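Alkylhalidase CmlS (PDB 3I3L) is a flavin-dependent halogenase of chloramphenicol biosynthesis that binds FAD, with a covalent bond between the flavin and an aspartate. Local coordinates at residues Asn75-Gln80 / Ile494-Glu499. Numbering follows the deposited sequence.
Sequences NRLGLQ and IGFRLE
I494 and R76 come near each other through their backbones. O of I494 lies 4.5 Å from O of R76, and no hydrogen bond crosses between the two segments. The CA atoms of I494 and R76 are 6.3 Å apart, while the CB of I494 points away and its side chain turns to W117. F496 is the main side chain on this segment. Its CG is anti to the carbonyl carbon (chi1 -70°), which sends the ring out to the end of helix 68-76. There the ring fits between R76 and L77. NH2 of R76 approaches CE1 of F496 obliquely at 3.5 Å, with guanidinium and ring planes 31° apart. CB of the same arginine lies 3.8 Å from CZ of F496, so both the root and the tip of the bent R76 chain touch the ring. R76 NH2 also donates to P493 O, NH1 hydrogen-bonds S72 OG, and W117 adds a cation-pi contact. On L77, the CD2 methyl sits 3.6 Å from CE2 of F496, and the two side chains cross at about a right angle. V336 of helix 327-347, K44 and V491 also touch the F496 side chain. With an alanine in place of F496, the L77 CD2 methyl is likely to lose its neighbour, and R76 the ring that its CB and NH2 touch. Beyond F496, strand 498-506 begins. The arrangement is a helix C-terminus closed by a Schellman motif at G78, packed on the hairpin loop between antiparallel strands 483-491 and 498-506, and it joins the FAD-binding domain to the C-terminal region of CmlS.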
loop_
_atom_site.group_PDB
_atom_site.type_symbol
_atom_site.label_atom_id
_atom_site.label_comp_id
_atom_site.label_asym_id
_atom_site.label_seq_id
_atom_site.Cartn_x
_atom_site.Cartn_y
_atom_site.Cartn_z
ATOM N N ASN A 75 9.982 -10.322 8.980
ATOM C CA ASN A 75 10.246 -11.699 9.403
ATOM C C ASN A 75 11.376 -12.265 8.532
ATOM O O ASN A 75 12.328 -12.790 9.077
ATOM C CB ASN A 75 8.986 -12.534 9.277
ATOM C CG ASN A 75 9.265 -14.041 9.460
ATOM O OD1 ASN A 75 9.257 -14.533 10.580
ATOM N ND2 ASN A 75 9.473 -14.761 8.370
ATOM N N ARG A 76 11.287 -12.089 7.192
ATOM C CA ARG A 76 12.303 -12.551 6.259
ATOM C C ARG A 76 13.655 -11.840 6.394
ATOM O O ARG A 76 14.665 -12.320 5.889
ATOM C CB ARG A 76 11.776 -12.467 4.813
ATOM C CG ARG A 76 10.754 -13.584 4.551
ATOM C CD ARG A 76 10.126 -13.555 3.141
ATOM N NE ARG A 76 9.087 -12.526 3.053
ATOM C CZ ARG A 76 9.053 -11.544 2.137
ATOM N NH1 ARG A 76 8.045 -10.657 2.135
ATOM N NH2 ARG A 76 10.005 -11.472 1.211
ATOM N N LEU A 77 13.668 -10.707 7.080
ATOM C CA LEU A 77 14.894 -9.979 7.349
ATOM C C LEU A 77 15.406 -10.306 8.758
ATOM O O LEU A 77 16.398 -9.718 9.195
ATOM C CB LEU A 77 14.685 -8.463 7.272
ATOM C CG LEU A 77 14.559 -7.827 5.872
ATOM C CD1 LEU A 77 14.106 -6.346 5.996
ATOM C CD2 LEU A 77 15.872 -7.963 5.098
ATOM N N GLY A 78 14.699 -11.191 9.478
ATOM C CA GLY A 78 15.234 -11.750 10.737
ATOM C C GLY A 78 14.818 -11.061 12.008
ATOM O O GLY A 78 15.384 -11.288 13.076
ATOM N N LEU A 79 13.771 -10.272 11.936
ATOM C CA LEU A 79 13.397 -9.493 13.082
ATOM C C LEU A 79 12.304 -10.100 13.982
ATOM O O LEU A 79 11.862 -9.473 14.965
ATOM C CB LEU A 79 13.025 -8.110 12.587
ATOM C CG LEU A 79 14.321 -7.394 12.170
ATOM C CD1 LEU A 79 14.059 -6.580 10.960
ATOM C CD2 LEU A 79 14.766 -6.564 13.254
ATOM N N GLN A 80 11.864 -11.298 13.631
ATOM C CA GLN A 80 10.700 -11.922 14.316
ATOM C C GLN A 80 10.777 -11.968 15.850
ATOM O O GLN A 80 9.796 -11.669 16.539
ATOM C CB GLN A 80 10.421 -13.313 13.804
ATOM C CG GLN A 80 9.031 -13.673 14.058
ATOM C CD GLN A 80 8.074 -12.649 13.455
ATOM O OE1 GLN A 80 8.013 -12.468 12.224
ATOM N NE2 GLN A 80 7.300 -11.991 14.323
ATOM N N ILE A 494 12.811 -14.978 -0.304
ATOM C CA ILE A 494 13.666 -15.466 0.798
ATOM C C ILE A 494 15.020 -14.738 0.886
ATOM O O ILE A 494 15.447 -14.337 1.968
ATOM C CB ILE A 494 13.910 -16.992 0.693
ATOM C CG1 ILE A 494 12.565 -17.728 0.613
ATOM C CG2 ILE A 494 14.807 -17.507 1.859
ATOM C CD1 ILE A 494 12.619 -19.160 1.031
ATOM N N GLY A 495 15.671 -14.558 -0.241
ATOM C CA GLY A 495 17.000 -13.971 -0.235
ATOM C C GLY A 495 17.025 -12.547 -0.775
ATOM O O GLY A 495 18.023 -11.895 -0.692
ATOM N N PHE A 496 15.909 -12.075 -1.336
ATOM C CA PHE A 496 15.746 -10.690 -1.771
ATOM C C PHE A 496 16.477 -10.308 -3.063
ATOM O O PHE A 496 16.587 -9.116 -3.371
ATOM C CB PHE A 496 16.086 -9.735 -0.655
ATOM C CG PHE A 496 15.081 -9.743 0.453
ATOM C CD1 PHE A 496 13.780 -9.301 0.226
ATOM C CD2 PHE A 496 15.398 -10.226 1.688
ATOM C CE1 PHE A 496 12.832 -9.333 1.265
ATOM C CE2 PHE A 496 14.470 -10.226 2.745
ATOM C CZ PHE A 496 13.187 -9.762 2.535
ATOM N N ARG A 497 16.962 -11.276 -3.839
ATOM C CA ARG A 497 17.662 -10.900 -5.075
ATOM C C ARG A 497 16.602 -10.525 -6.094
ATOM O O ARG A 497 15.514 -11.100 -6.096
ATOM C CB ARG A 497 18.538 -12.060 -5.655
ATOM C CG ARG A 497 19.627 -12.654 -4.659
ATOM C CD ARG A 497 20.908 -11.752 -4.603
ATOM N NE ARG A 497 21.764 -12.109 -3.472
ATOM C CZ ARG A 497 22.780 -11.393 -3.015
ATOM N NH1 ARG A 497 23.167 -10.252 -3.626
ATOM N NH2 ARG A 497 23.420 -11.815 -1.919
ATOM N N LEU A 498 16.965 -9.649 -7.024
ATOM C CA LEU A 498 16.122 -9.378 -8.137
ATOM C C LEU A 498 16.390 -10.404 -9.224
ATOM O O LEU A 498 17.469 -10.434 -9.808
ATOM C CB LEU A 498 16.353 -7.938 -8.669
ATOM C CG LEU A 498 15.239 -7.437 -9.594
ATOM C CD1 LEU A 498 13.968 -7.225 -8.814
ATOM C CD2 LEU A 498 15.664 -6.127 -10.389
ATOM N N GLU A 499 15.382 -11.202 -9.566
ATOM C CA GLU A 499 15.577 -12.242 -10.539
ATOM C C GLU A 499 14.846 -11.851 -11.818
ATOM O O GLU A 499 13.812 -11.163 -11.803
ATOM C CB GLU A 499 15.002 -13.585 -10.044
ATOM C CG GLU A 499 15.613 -14.163 -8.787
ATOM C CD GLU A 499 14.943 -15.513 -8.345
ATOM O OE1 GLU A 499 13.840 -15.851 -8.820
ATOM O OE2 GLU A 499 15.506 -16.205 -7.468
#